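Local coordinates for A151R (African swine fever virus Georgia 2007/1, PDB 7CMA), which is a zinc-binding non-structural viral protein whose biochemical role is not settled, possibly that of an oxygenase, at residues Gly28-Leu33 and Glu42-Gly47; Leu33-Ile38 and Gln88-Trp93; Asn37-Glu42 and Phe53-Asn58; Gly47-Tyr52 and Lys64-Gly69. All blocks are in the same frame, centred on the assembly; numbering follows the deposited sequence.

Interaction 1: residues Gly28-Leu33 and Glu42-Gly47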
loop_
_atom_site.group_PDB
_atom_site.type_symbol
_atom_site.label_atom_id
_atom_site.label_comp_id
_atom_site.label_asym_id
_atom_site.label_seq_id
_atom_site.Cartn_x
_atom_site.Cartn_y
_atom_site.Cartn_z
ATOM N N GLY A 28 0.989 -6.809 25.608
ATOM C CA GLY A 28 -0.197 -7.088 26.441
ATOM C C GLY A 28 -0.133 -8.467 27.073
ATOM O O GLY A 28 -0.887 -8.702 28.042
ATOM N N GLY A 29 0.555 -9.399 26.415
ATOM C CA GLY A 29 0.806 -10.765 26.913
ATOM C C GLY A 29 -0.425 -11.660 26.824
ATOM O O GLY A 29 -0.363 -12.785 27.353
ATOM N N THR A 30 -1.490 -11.216 26.147
ATOM C CA THR A 30 -2.747 -12.011 26.072
ATOM C C THR A 30 -3.511 -11.666 24.793
ATOM O O THR A 30 -3.621 -10.474 24.460
ATOM C CB THR A 30 -3.601 -11.828 27.337
ATOM O OG1 THR A 30 -4.828 -12.528 27.149
ATOM C CG2 THR A 30 -3.893 -10.381 27.664
ATOM N N ILE A 31 -3.989 -12.699 24.095
ATOM C CA ILE A 31 -4.713 -12.594 22.796
ATOM C C ILE A 31 -5.875 -13.590 22.817
ATOM O O ILE A 31 -5.639 -14.777 23.145
ATOM C CB ILE A 31 -3.765 -12.849 21.610
ATOM C CG1 ILE A 31 -2.732 -11.725 21.459
ATOM C CG2 ILE A 31 -4.554 -13.071 20.330
ATOM C CD1 ILE A 31 -2.207 -11.554 20.048
ATOM N N LEU A 32 -7.081 -13.101 22.533
ATOM C CA LEU A 32 -8.294 -13.932 22.333
ATOM C C LEU A 32 -8.480 -14.202 20.835
ATOM O O LEU A 32 -8.331 -13.258 20.035
ATOM C CB LEU A 32 -9.498 -13.194 22.928
ATOM C CG LEU A 32 -9.470 -13.016 24.445
ATOM C CD1 LEU A 32 -10.652 -12.178 24.920
ATOM C CD2 LEU A 32 -9.455 -14.363 25.150
ATOM N N LEU A 33 -8.722 -15.462 20.476
ATOM C CA LEU A 33 -9.031 -15.884 19.087
ATOM C C LEU A 33 -10.548 -16.041 18.937
ATOM O O LEU A 33 -11.159 -16.723 19.787
ATOM C CB LEU A 33 -8.297 -17.197 18.798
ATOM C CG LEU A 33 -6.788 -17.072 18.568
ATOM C CD1 LEU A 33 -6.045 -16.899 19.883
ATOM C CD2 LEU A 33 -6.253 -18.281 17.817
ATOM N N GLU A 42 -7.552 -18.837 23.592
ATOM C CA GLU A 42 -6.837 -17.771 24.339
ATOM C C GLU A 42 -5.363 -18.165 24.459
ATOM O O GLU A 42 -5.089 -19.330 24.798
ATOM C CB GLU A 42 -7.462 -17.574 25.724
ATOM C CG GLU A 42 -6.763 -16.511 26.563
ATOM C CD GLU A 42 -7.334 -16.305 27.958
ATOM O OE1 GLU A 42 -8.432 -16.815 28.224
ATOM O OE2 GLU A 42 -6.664 -15.647 28.783
ATOM N N ILE A 43 -4.462 -17.258 24.095
ATOM C CA ILE A 43 -3.007 -17.409 24.359
ATOM C C ILE A 43 -2.572 -16.300 25.314
ATOM O O ILE A 43 -2.849 -15.121 25.016
ATOM C CB ILE A 43 -2.204 -17.409 23.045
ATOM C CG1 ILE A 43 -2.532 -18.648 22.207
ATOM C CG2 ILE A 43 -0.714 -17.297 23.323
ATOM C CD1 ILE A 43 -2.552 -18.402 20.719
ATOM N N SER A 44 -2.143 -16.690 26.511
ATOM C CA SER A 44 -1.772 -15.743 27.592
ATOM C C SER A 44 -0.440 -16.166 28.208
ATOM O O SER A 44 -0.233 -17.370 28.393
ATOM C CB SER A 44 -2.861 -15.658 28.626
ATOM O OG SER A 44 -4.033 -15.099 28.063
ATOM N N TYR A 45 0.460 -15.208 28.412
ATOM C CA TYR A 45 1.740 -15.405 29.133
ATOM C C TYR A 45 1.458 -15.454 30.637
ATOM O O TYR A 45 1.003 -14.433 31.172
ATOM C CB TYR A 45 2.727 -14.296 28.779
ATOM C CG TYR A 45 4.147 -14.584 29.191
ATOM C CD1 TYR A 45 4.925 -15.485 28.483
ATOM C CD2 TYR A 45 4.691 -14.008 30.328
ATOM C CE1 TYR A 45 6.229 -15.760 28.858
ATOM C CE2 TYR A 45 5.995 -14.270 30.714
ATOM C CZ TYR A 45 6.765 -15.153 29.980
ATOM O OH TYR A 45 8.041 -15.433 30.367
ATOM N N ILE A 46 1.471 -16.664 31.204
ATOM C CA ILE A 46 1.263 -16.947 32.657
ATOM C C ILE A 46 2.500 -17.674 33.187
ATOM O O ILE A 46 2.816 -18.756 32.659
ATOM C CB ILE A 46 -0.018 -17.775 32.877
ATOM C CG1 ILE A 46 -1.110 -17.402 31.868
ATOM C CG2 ILE A 46 -0.493 -17.652 34.319
ATOM C CD1 ILE A 46 -2.509 -17.407 32.429
ATOM N N GLY A 47 3.198 -17.072 34.154
ATOM C CA GLY A 47 4.450 -17.604 34.724
ATOM C C GLY A 47 5.654 -17.228 33.875
ATOM O O GLY A 47 5.960 -16.025 33.786
#
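T30 and S44 face each other as a non-hydrogen-bonded antiparallel pair, and their hydroxyls are joined directly where the backbones of the pair exchange no bond: T30 OG1 donates to S44 OG at 2.8 Å. The threonine reaches across because OG1 stands opposite its own backbone N (chi1 175°). S44 OG lies instead beside its backbone N (chi1 -65°), from where it donates a hydrogen bond to E42 OE2 at 2.8 Å, meeting the lone pair that points away from the other carboxylate oxygen. Two hydroxyls and a carboxylate thus form a short chain of hydrogen bonds on the face that carries T30, L32, E42 and S44. There the extended chain of E42 runs alongside L32, with L32 CD2 3.7 Å from E42 CG. I31 and I43 point to the other face, where L33 CD1 meets I43 CD1 obliquely at 3.9 Å, and I75 and I79 of helix 72-84 pack on I43. The backbones of I31 and I43 exchange two bonds. G29 has positive phi just after helix 3-28, and G29 O accepts a hydrogen bond from Y45 N at 2.8 Å. This is the open end of an antiparallel beta hairpin built from strands 30-35 and 38-46.

Interaction 2: residues Leu33-Ile38 and Gln88-Trp93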
loop_
_atom_site.group_PDB
_atom_site.type_symbol
_atom_site.label_atom_id
_atom_site.label_comp_id
_atom_site.label_asym_id
_atom_site.label_seq_id
_atom_site.Cartn_x
_atom_site.Cartn_y
_atom_site.Cartn_z
ATOM N N LEU A 33 -8.722 -15.462 20.476
ATOM C CA LEU A 33 -9.031 -15.884 19.087
ATOM C C LEU A 33 -10.548 -16.041 18.937
ATOM O O LEU A 33 -11.159 -16.723 19.787
ATOM C CB LEU A 33 -8.297 -17.197 18.798
ATOM C CG LEU A 33 -6.788 -17.072 18.568
ATOM C CD1 LEU A 33 -6.045 -16.899 19.883
ATOM C CD2 LEU A 33 -6.253 -18.281 17.817
ATOM N N LEU A 34 -11.146 -15.322 17.981
ATOM C CA LEU A 34 -12.617 -15.310 17.770
ATOM C C LEU A 34 -12.941 -15.839 16.364
ATOM O O LEU A 34 -12.262 -15.425 15.399
ATOM C CB LEU A 34 -13.142 -13.887 17.981
ATOM C CG LEU A 34 -13.090 -13.374 19.421
ATOM C CD1 LEU A 34 -11.845 -12.531 19.651
ATOM C CD2 LEU A 34 -14.346 -12.579 19.766
ATOM N N THR A 35 -13.923 -16.739 16.266
ATOM C CA THR A 35 -14.503 -17.223 14.983
ATOM C C THR A 35 -15.994 -16.852 14.936
ATOM O O THR A 35 -16.700 -17.143 15.919
ATOM C CB THR A 35 -14.254 -18.728 14.798
ATOM O OG1 THR A 35 -12.848 -18.945 14.676
ATOM C CG2 THR A 35 -14.943 -19.295 13.574
ATOM N N LYS A 36 -16.371 -15.993 13.983
ATOM C CA LYS A 36 -17.710 -15.347 13.908
ATOM C C LYS A 36 -18.029 -14.685 15.254
ATOM O O LYS A 36 -19.193 -14.738 15.680
ATOM C CB LYS A 36 -18.769 -16.382 13.517
ATOM C CG LYS A 36 -18.572 -17.009 12.143
ATOM C CD LYS A 36 -19.657 -17.995 11.765
ATOM C CE LYS A 36 -19.607 -18.405 10.307
ATOM N NZ LYS A 36 -19.403 -17.240 9.412
ATOM N N ASN A 37 -17.055 -13.967 15.820
ATOM C CA ASN A 37 -17.261 -13.090 16.999
ATOM C C ASN A 37 -17.704 -13.957 18.184
ATOM O O ASN A 37 -18.451 -13.453 19.039
ATOM C CB ASN A 37 -18.260 -11.972 16.694
ATOM C CG ASN A 37 -17.995 -10.714 17.491
ATOM O OD1 ASN A 37 -16.875 -10.491 17.951
ATOM N ND2 ASN A 37 -19.017 -9.893 17.662
ATOM N N ILE A 38 -17.140 -15.163 18.277
ATOM C CA ILE A 38 -17.234 -16.082 19.448
ATOM C C ILE A 38 -15.812 -16.502 19.827
ATOM O O ILE A 38 -15.079 -16.938 18.927
ATOM C CB ILE A 38 -18.116 -17.304 19.116
ATOM C CG1 ILE A 38 -19.534 -16.887 18.709
ATOM C CG2 ILE A 38 -18.126 -18.293 20.270
ATOM C CD1 ILE A 38 -20.188 -17.819 17.715
ATOM N N GLN A 88 -12.278 -14.088 6.864
ATOM C CA GLN A 88 -13.551 -13.321 6.954
ATOM C C GLN A 88 -14.234 -13.593 8.301
ATOM O O GLN A 88 -15.251 -12.930 8.586
ATOM C CB GLN A 88 -14.485 -13.687 5.799
ATOM C CG GLN A 88 -14.798 -12.518 4.875
ATOM C CD GLN A 88 -14.241 -12.709 3.485
ATOM O OE1 GLN A 88 -14.519 -11.931 2.574
ATOM N NE2 GLN A 88 -13.438 -13.747 3.315
ATOM N N ASN A 89 -13.772 -14.602 9.046
ATOM C CA ASN A 89 -14.485 -15.058 10.270
ATOM C C ASN A 89 -13.515 -15.123 11.451
ATOM O O ASN A 89 -13.997 -15.142 12.585
ATOM C CB ASN A 89 -15.188 -16.396 10.049
ATOM C CG ASN A 89 -16.180 -16.341 8.909
ATOM O OD1 ASN A 89 -16.945 -15.389 8.797
ATOM N ND2 ASN A 89 -16.100 -17.299 8.001
ATOM N N ASN A 90 -12.208 -15.181 11.188
ATOM C CA ASN A 90 -11.165 -15.395 12.230
ATOM C C ASN A 90 -10.508 -14.055 12.568
ATOM O O ASN A 90 -9.757 -13.511 11.720
ATOM C CB ASN A 90 -10.133 -16.439 11.803
ATOM C CG ASN A 90 -10.677 -17.854 11.833
ATOM O OD1 ASN A 90 -11.806 -18.084 12.277
ATOM N ND2 ASN A 90 -9.838 -18.815 11.481
ATOM N N LYS A 91 -10.808 -13.529 13.753
ATOM C CA LYS A 91 -10.251 -12.243 14.241
ATOM C C LYS A 91 -9.634 -12.466 15.613
ATOM O O LYS A 91 -9.996 -13.453 16.266
ATOM C CB LYS A 91 -11.344 -11.176 14.287
ATOM C CG LYS A 91 -11.906 -10.776 12.936
ATOM C CD LYS A 91 -12.808 -9.568 13.004
ATOM C CE LYS A 91 -13.576 -9.330 11.723
ATOM N NZ LYS A 91 -14.402 -8.105 11.810
ATOM N N ILE A 92 -8.772 -11.548 16.051
ATOM C CA ILE A 92 -8.084 -11.678 17.359
ATOM C C ILE A 92 -8.311 -10.402 18.169
ATOM O O ILE A 92 -8.425 -9.313 17.565
ATOM C CB ILE A 92 -6.590 -12.000 17.168
ATOM C CG1 ILE A 92 -5.857 -10.896 16.402
ATOM C CG2 ILE A 92 -6.422 -13.358 16.500
ATOM C CD1 ILE A 92 -4.374 -10.850 16.681
ATOM N N TRP A 93 -8.443 -10.554 19.484
ATOM C CA TRP A 93 -8.465 -9.421 20.441
ATOM C C TRP A 93 -7.171 -9.432 21.260
ATOM O O TRP A 93 -6.901 -10.449 21.906
ATOM C CB TRP A 93 -9.705 -9.515 21.337
ATOM C CG TRP A 93 -9.751 -8.468 22.402
ATOM C CD1 TRP A 93 -9.151 -8.522 23.627
ATOM C CD2 TRP A 93 -10.358 -7.166 22.309
ATOM N NE1 TRP A 93 -9.353 -7.349 24.304
ATOM C CE2 TRP A 93 -10.041 -6.479 23.500
ATOM C CE3 TRP A 93 -11.072 -6.489 21.313
ATOM C CZ2 TRP A 93 -10.493 -5.184 23.753
ATOM C CZ3 TRP A 93 -11.518 -5.211 21.564
ATOM C CH2 TRP A 93 -11.229 -4.569 22.768
HETATM O O HOH W 1 -14.561 -13.174 14.665
#
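The carbonyl O of N89 is gripped by two hydrogen bonds, one from K36 N at 2.9 Å and one from a water that also accepts from N37 N; T35 CA adds a CA-H···O contact at 3.2 Å. The acceptor sits where strand 90-94, an outermost strand of the five-stranded antiparallel sheet, starts beside the type I' turn T35-I38 that joins strands 30-35 and 38-46. Water and K36 N together fasten the turn to the neighbouring strand. The lysine side chain follows the same course: it runs alongside N89, and a bend at its last torsion (chi4 -45°) brings NZ to N89 OD1 in a weak bond of 3.1 Å. Deeper in the sheet L34 and K91 form a hydrogen-bonded pair, with L34 N to K91 O at 2.8 Å and K91 N to L34 O at 2.9 Å. The side chain of L34 goes to the same face as that of K91, and its CD1 reaches W93 CB at 4.1 Å; the indole NE1 of W93 is bonded farther off, to E96 O. L33 and I92 occupy the other face, where W82 of helix 72-84 packs on both. T35 and N90 share that face, their side chains running alongside each other. T35 OG1 donates to N90 OD1 at 2.8 Å, arriving 44° out of the amide's carbonyl plane, while N90 ND2 turns to W82 O.

Interaction 3: residues Asn37-Glu42 and Phe53-Asn58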
loop_
_atom_site.group_PDB
_atom_site.type_symbol
_atom_site.label_atom_id
_atom_site.label_comp_id
_atom_site.label_asym_id
_atom_site.label_seq_id
_atom_site.Cartn_x
_atom_site.Cartn_y
_atom_site.Cartn_z
ATOM N N ASN A 37 -17.055 -13.967 15.820
ATOM C CA ASN A 37 -17.261 -13.090 16.999
ATOM C C ASN A 37 -17.704 -13.957 18.184
ATOM O O ASN A 37 -18.451 -13.453 19.039
ATOM C CB ASN A 37 -18.260 -11.972 16.694
ATOM C CG ASN A 37 -17.995 -10.714 17.491
ATOM O OD1 ASN A 37 -16.875 -10.491 17.951
ATOM N ND2 ASN A 37 -19.017 -9.893 17.662
ATOM N N ILE A 38 -17.140 -15.163 18.277
ATOM C CA ILE A 38 -17.234 -16.082 19.448
ATOM C C ILE A 38 -15.812 -16.502 19.827
ATOM O O ILE A 38 -15.079 -16.938 18.927
ATOM C CB ILE A 38 -18.116 -17.304 19.116
ATOM C CG1 ILE A 38 -19.534 -16.887 18.709
ATOM C CG2 ILE A 38 -18.126 -18.293 20.270
ATOM C CD1 ILE A 38 -20.188 -17.819 17.715
ATOM N N VAL A 39 -15.412 -16.269 21.080
ATOM C CA VAL A 39 -14.069 -16.653 21.606
ATOM C C VAL A 39 -13.952 -18.179 21.572
ATOM O O VAL A 39 -14.814 -18.846 22.159
ATOM C CB VAL A 39 -13.838 -16.108 23.027
ATOM C CG1 VAL A 39 -12.492 -16.551 23.579
ATOM C CG2 VAL A 39 -13.969 -14.596 23.080
ATOM N N VAL A 40 -12.953 -18.708 20.860
ATOM C CA VAL A 40 -12.756 -20.176 20.674
ATOM C C VAL A 40 -11.438 -20.584 21.335
ATOM O O VAL A 40 -11.326 -21.757 21.730
ATOM C CB VAL A 40 -12.809 -20.591 19.189
ATOM C CG1 VAL A 40 -14.210 -20.441 18.617
ATOM C CG2 VAL A 40 -11.798 -19.836 18.335
ATOM N N SER A 41 -10.536 -19.624 21.563
ATOM C CA SER A 41 -9.209 -19.905 22.168
ATOM C C SER A 41 -8.647 -18.654 22.851
ATOM O O SER A 41 -9.172 -17.537 22.611
ATOM C CB SER A 41 -8.244 -20.448 21.141
ATOM O OG SER A 41 -8.737 -20.257 19.830
ATOM N N GLU A 42 -7.552 -18.837 23.592
ATOM C CA GLU A 42 -6.837 -17.771 24.339
ATOM C C GLU A 42 -5.363 -18.165 24.459
ATOM O O GLU A 42 -5.089 -19.330 24.798
ATOM C CB GLU A 42 -7.462 -17.574 25.724
ATOM C CG GLU A 42 -6.763 -16.511 26.563
ATOM C CD GLU A 42 -7.334 -16.305 27.958
ATOM O OE1 GLU A 42 -8.432 -16.815 28.224
ATOM O OE2 GLU A 42 -6.664 -15.647 28.783
ATOM N N PHE A 53 -5.326 -21.934 25.903
ATOM C CA PHE A 53 -6.669 -22.354 26.388
ATOM C C PHE A 53 -7.626 -22.456 25.198
ATOM O O PHE A 53 -7.790 -21.457 24.470
ATOM C CB PHE A 53 -7.215 -21.360 27.416
ATOM C CG PHE A 53 -6.257 -20.986 28.517
ATOM C CD1 PHE A 53 -6.097 -21.802 29.628
ATOM C CD2 PHE A 53 -5.570 -19.783 28.480
ATOM C CE1 PHE A 53 -5.231 -21.443 30.651
ATOM C CE2 PHE A 53 -4.688 -19.438 29.494
ATOM C CZ PHE A 53 -4.505 -20.278 30.567
ATOM N N THR A 54 -8.269 -23.612 25.039
ATOM C CA THR A 54 -9.351 -23.814 24.040
ATOM C C THR A 54 -10.692 -23.930 24.773
ATOM O O THR A 54 -10.715 -24.549 25.857
ATOM C CB THR A 54 -9.046 -25.028 23.157
ATOM O OG1 THR A 54 -7.845 -24.741 22.441
ATOM C CG2 THR A 54 -10.160 -25.357 22.188
ATOM N N PHE A 55 -11.723 -23.238 24.274
ATOM C CA PHE A 55 -13.071 -23.140 24.893
ATOM C C PHE A 55 -14.098 -23.844 23.995
ATOM O O PHE A 55 -13.851 -23.969 22.785
ATOM C CB PHE A 55 -13.451 -21.675 25.123
ATOM C CG PHE A 55 -12.453 -20.875 25.922
ATOM C CD1 PHE A 55 -12.311 -21.068 27.289
ATOM C CD2 PHE A 55 -11.689 -19.889 25.317
ATOM C CE1 PHE A 55 -11.418 -20.303 28.026
ATOM C CE2 PHE A 55 -10.794 -19.129 26.055
ATOM C CZ PHE A 55 -10.659 -19.339 27.407
ATOM N N ASN A 56 -15.236 -24.248 24.570
ATOM C CA ASN A 56 -16.405 -24.747 23.795
ATOM C C ASN A 56 -17.430 -23.613 23.646
ATOM O O ASN A 56 -17.104 -22.467 24.024
ATOM C CB ASN A 56 -17.013 -26.010 24.420
ATOM C CG ASN A 56 -17.638 -25.788 25.782
ATOM O OD1 ASN A 56 -17.813 -24.653 26.226
ATOM N ND2 ASN A 56 -17.976 -26.874 26.458
ATOM N N ASP A 57 -18.538 -23.889 22.951
ATOM C CA ASP A 57 -19.589 -22.891 22.620
ATOM C C ASP A 57 -20.237 -22.393 23.919
ATOM O O ASP A 57 -20.805 -21.284 23.901
ATOM C CB ASP A 57 -20.623 -23.479 21.659
ATOM C CG ASP A 57 -21.363 -24.681 22.222
ATOM O OD1 ASP A 57 -20.686 -25.646 22.632
ATOM O OD2 ASP A 57 -22.609 -24.636 22.260
ATOM N N ASN A 58 -20.076 -23.147 25.015
ATOM C CA ASN A 58 -20.604 -22.780 26.357
ATOM C C ASN A 58 -19.533 -22.004 27.132
ATOM O O ASN A 58 -19.734 -21.760 28.345
ATOM C CB ASN A 58 -21.067 -24.011 27.144
ATOM C CG ASN A 58 -22.196 -23.699 28.103
ATOM O OD1 ASN A 58 -21.980 -23.574 29.307
ATOM N ND2 ASN A 58 -23.390 -23.497 27.570
#
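F53 and E42 pair through two backbone bonds, F53 N to E42 O and E42 N to F53 O, both 2.8 Å; the second acceptor is also approached by S41 CA at 3.1 Å. The F53 side chain points the same way as that of E42, and ring atom CD2 lies 3.9 Å from E42 CD, with the carboxylate and ring planes 54° apart. L61 and K64 of strand 61-66 also touch this phenyl group. Next along the strand, T54 stands opposite S41 as a non-hydrogen-bonded pair on the other face, its CG2 against V40 O. Here the regular pairing of strand 38-46 is interrupted on its far side by a classic beta bulge: V40 and S41 both face L33 of strand 30-35, and V40 takes a nearly helical psi of -20°. Its carbonyl nevertheless still serves strand 49-55, accepting F55 N at 3.0 Å from well above the carbonyl plane. The F55 ring then leans back against the neighbouring strand. With CG beside its own backbone N (chi1 -54°), it brings CD2 to V39 CG1 at 3.8 Å and CE2 to E42 CB at 3.7 Å. Its CZ points edge-on at E42 OE1, which lies in the ring plane at 3.5 Å, a weakly polar approach; the other carboxylate oxygen of E42 is held by S44. Beyond F55 the chain leaves the sheet, and N56 directs OD1 to D60 N inside the turn that leads to strand 61-66.

Interaction 4: residues Gly47-Tyr52 and Lys64-Gly69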
loop_
_atom_site.group_PDB
_atom_site.type_symbol
_atom_site.label_atom_id
_atom_site.label_comp_id
_atom_site.label_asym_id
_atom_site.label_seq_id
_atom_site.Cartn_x
_atom_site.Cartn_y
_atom_site.Cartn_z
ATOM N N GLY A 47 3.198 -17.072 34.154
ATOM C CA GLY A 47 4.450 -17.604 34.724
ATOM C C GLY A 47 5.654 -17.228 33.875
ATOM O O GLY A 47 5.960 -16.025 33.786
ATOM N N ASN A 48 6.254 -18.210 33.197
ATOM C CA ASN A 48 7.442 -18.017 32.324
ATOM C C ASN A 48 7.173 -18.635 30.945
ATOM O O ASN A 48 8.116 -18.666 30.127
ATOM C CB ASN A 48 8.712 -18.591 32.963
ATOM C CG ASN A 48 8.468 -19.890 33.699
ATOM O OD1 ASN A 48 7.969 -20.853 33.119
ATOM N ND2 ASN A 48 8.835 -19.933 34.970
ATOM N N THR A 49 5.921 -19.023 30.666
ATOM C CA THR A 49 5.525 -19.645 29.371
ATOM C C THR A 49 4.163 -19.112 28.916
ATOM O O THR A 49 3.341 -18.738 29.780
ATOM C CB THR A 49 5.485 -21.177 29.460
ATOM O OG1 THR A 49 4.427 -21.550 30.344
ATOM C CG2 THR A 49 6.791 -21.775 29.937
ATOM N N TYR A 50 3.885 -19.250 27.621
ATOM C CA TYR A 50 2.548 -19.029 27.022
ATOM C C TYR A 50 1.706 -20.288 27.218
ATOM O O TYR A 50 2.260 -21.402 27.144
ATOM C CB TYR A 50 2.678 -18.667 25.543
ATOM C CG TYR A 50 3.135 -17.254 25.276
ATOM C CD1 TYR A 50 2.236 -16.202 25.295
ATOM C CD2 TYR A 50 4.459 -16.970 24.986
ATOM C CE1 TYR A 50 2.640 -14.903 25.041
ATOM C CE2 TYR A 50 4.878 -15.677 24.721
ATOM C CZ TYR A 50 3.961 -14.643 24.728
ATOM O OH TYR A 50 4.356 -13.370 24.435
ATOM N N LYS A 51 0.434 -20.100 27.579
ATOM C CA LYS A 51 -0.570 -21.186 27.717
ATOM C C LYS A 51 -1.666 -20.989 26.669
ATOM O O LYS A 51 -2.104 -19.834 26.474
ATOM C CB LYS A 51 -1.154 -21.193 29.133
ATOM C CG LYS A 51 -0.385 -22.040 30.136
ATOM C CD LYS A 51 0.760 -21.311 30.798
ATOM C CE LYS A 51 1.259 -22.011 32.044
ATOM N NZ LYS A 51 2.597 -21.520 32.445
ATOM N N TYR A 52 -2.051 -22.077 25.999
ATOM C CA TYR A 52 -3.092 -22.095 24.938
ATOM C C TYR A 52 -4.355 -22.759 25.491
ATOM O O TYR A 52 -4.346 -23.992 25.677
ATOM C CB TYR A 52 -2.567 -22.817 23.694
ATOM C CG TYR A 52 -3.565 -22.963 22.572
ATOM C CD1 TYR A 52 -4.216 -21.858 22.046
ATOM C CD2 TYR A 52 -3.795 -24.193 21.975
ATOM C CE1 TYR A 52 -5.111 -21.979 20.995
ATOM C CE2 TYR A 52 -4.687 -24.331 20.924
ATOM C CZ TYR A 52 -5.348 -23.219 20.432
ATOM O OH TYR A 52 -6.210 -23.337 19.380
ATOM N N LYS A 64 -6.018 -27.004 28.145
ATOM C CA LYS A 64 -4.947 -26.077 28.595
ATOM C C LYS A 64 -3.588 -26.678 28.226
ATOM O O LYS A 64 -3.266 -27.763 28.741
ATOM C CB LYS A 64 -5.050 -25.841 30.105
ATOM C CG LYS A 64 -3.999 -24.908 30.691
ATOM C CD LYS A 64 -3.742 -25.135 32.170
ATOM C CE LYS A 64 -3.372 -23.867 32.909
ATOM N NZ LYS A 64 -2.084 -24.007 33.628
ATOM N N GLU A 65 -2.849 -26.019 27.330
ATOM C CA GLU A 65 -1.569 -26.543 26.790
ATOM C C GLU A 65 -0.442 -25.563 27.118
ATOM O O GLU A 65 -0.518 -24.399 26.673
ATOM C CB GLU A 65 -1.684 -26.772 25.284
ATOM C CG GLU A 65 -0.513 -27.537 24.701
ATOM C CD GLU A 65 -0.515 -27.632 23.185
ATOM O OE1 GLU A 65 0.579 -27.578 22.592
ATOM O OE2 GLU A 65 -1.616 -27.722 22.601
ATOM N N ASP A 66 0.559 -26.016 27.875
ATOM C CA ASP A 66 1.821 -25.263 28.083
ATOM C C ASP A 66 2.630 -25.313 26.786
ATOM O O ASP A 66 3.033 -26.423 26.389
ATOM C CB ASP A 66 2.617 -25.813 29.267
ATOM C CG ASP A 66 3.591 -24.804 29.843
ATOM O OD1 ASP A 66 3.890 -23.817 29.141
ATOM O OD2 ASP A 66 3.978 -24.969 31.016
ATOM N N LEU A 67 2.702 -24.183 26.079
ATOM C CA LEU A 67 3.459 -24.041 24.806
ATOM C C LEU A 67 4.964 -24.091 25.098
ATOM O O LEU A 67 5.752 -24.063 24.135
ATOM C CB LEU A 67 3.069 -22.718 24.138
ATOM C CG LEU A 67 1.899 -22.782 23.153
ATOM C CD1 LEU A 67 1.147 -24.100 23.265
ATOM C CD2 LEU A 67 0.953 -21.611 23.365
ATOM N N LYS A 68 5.337 -24.100 26.383
ATOM C CA LYS A 68 6.736 -24.298 26.856
ATOM C C LYS A 68 7.669 -23.308 26.145
ATOM O O LYS A 68 7.633 -22.112 26.496
ATOM C CB LYS A 68 7.169 -25.750 26.630
ATOM C CG LYS A 68 6.341 -26.790 27.374
ATOM C CD LYS A 68 6.119 -28.067 26.596
ATOM C CE LYS A 68 6.466 -27.944 25.127
ATOM N NZ LYS A 68 6.813 -29.258 24.534
ATOM N N GLY A 69 8.531 -23.806 25.251
ATOM C CA GLY A 69 9.641 -23.032 24.657
ATOM C C GLY A 69 9.149 -22.065 23.594
ATOM O O GLY A 69 9.919 -21.156 23.215
#
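D66 OD1 takes two donors from opposite faces of its carboxylate plane. T49 OG1 reaches it at 2.6 Å on the syn side, whereas K68 N, two residues on, comes at 3.1 Å from above the plane and closes an Asx turn. The T49 hydroxyl stands between its backbone N and carbonyl carbon (chi1 67°), and it is engaged twice, since it also accepts from K51 NZ at 2.8 Å. That lysine folds back through a bend at chi2 (86°), and the fold leaves NZ in a long salt bridge of 4.0 Å to D66 OD2. A further bond from K51 NZ to I46 O fixes the ammonium group from the neighbouring strand. Around this polar cluster the backbones continue the hairpin of strands 49-55 and 61-66: Y52 N meets E65 O, E65 N meets Y52 O, and L67 N meets Y50 O at 3.0 Å. On the other side of the strands L67 CD2 touches Y52 CB at 3.7 Å and Y50 CB at 4.0 Å, with I75 of helix 72-84 behind it. Y50 is itself positioned by S72, bonded to its OH, and by an edge-to-face contact with the Y45 ring. With two donors on one oxygen and an ammonium group at long range from the other, the D66 carboxylate is probably stabilised in its charged form, tying the turn after strand 61-66 to the start of strand 49-55.

In the fold
All four contacts belong to one five-stranded antiparallel sheet, ordered 61-66, 49-55, 38-46, 30-35, 90-94. Interactions 1, 3 and 4 join strands adjacent in the chain, so three successive hairpins make up four of the strands; interaction 2 adds the fifth after helix 72-84, and interaction 4 lies within the loop that interaction 2 closes. Interactions 1 and 2 share L33, and interactions 1 and 3 share E42, carrying the pairing across strands 30-35 and 38-46. Interactions 1 and 4 have centres about 9 Å apart, while those of 2 and 4 lie about 22 Å apart. Helix 72-84 packs on side chains of interactions 1, 2 and 4, so one helix lies against several strands; the zinc site of H109, C116, C139 and C142 uses none of these segments.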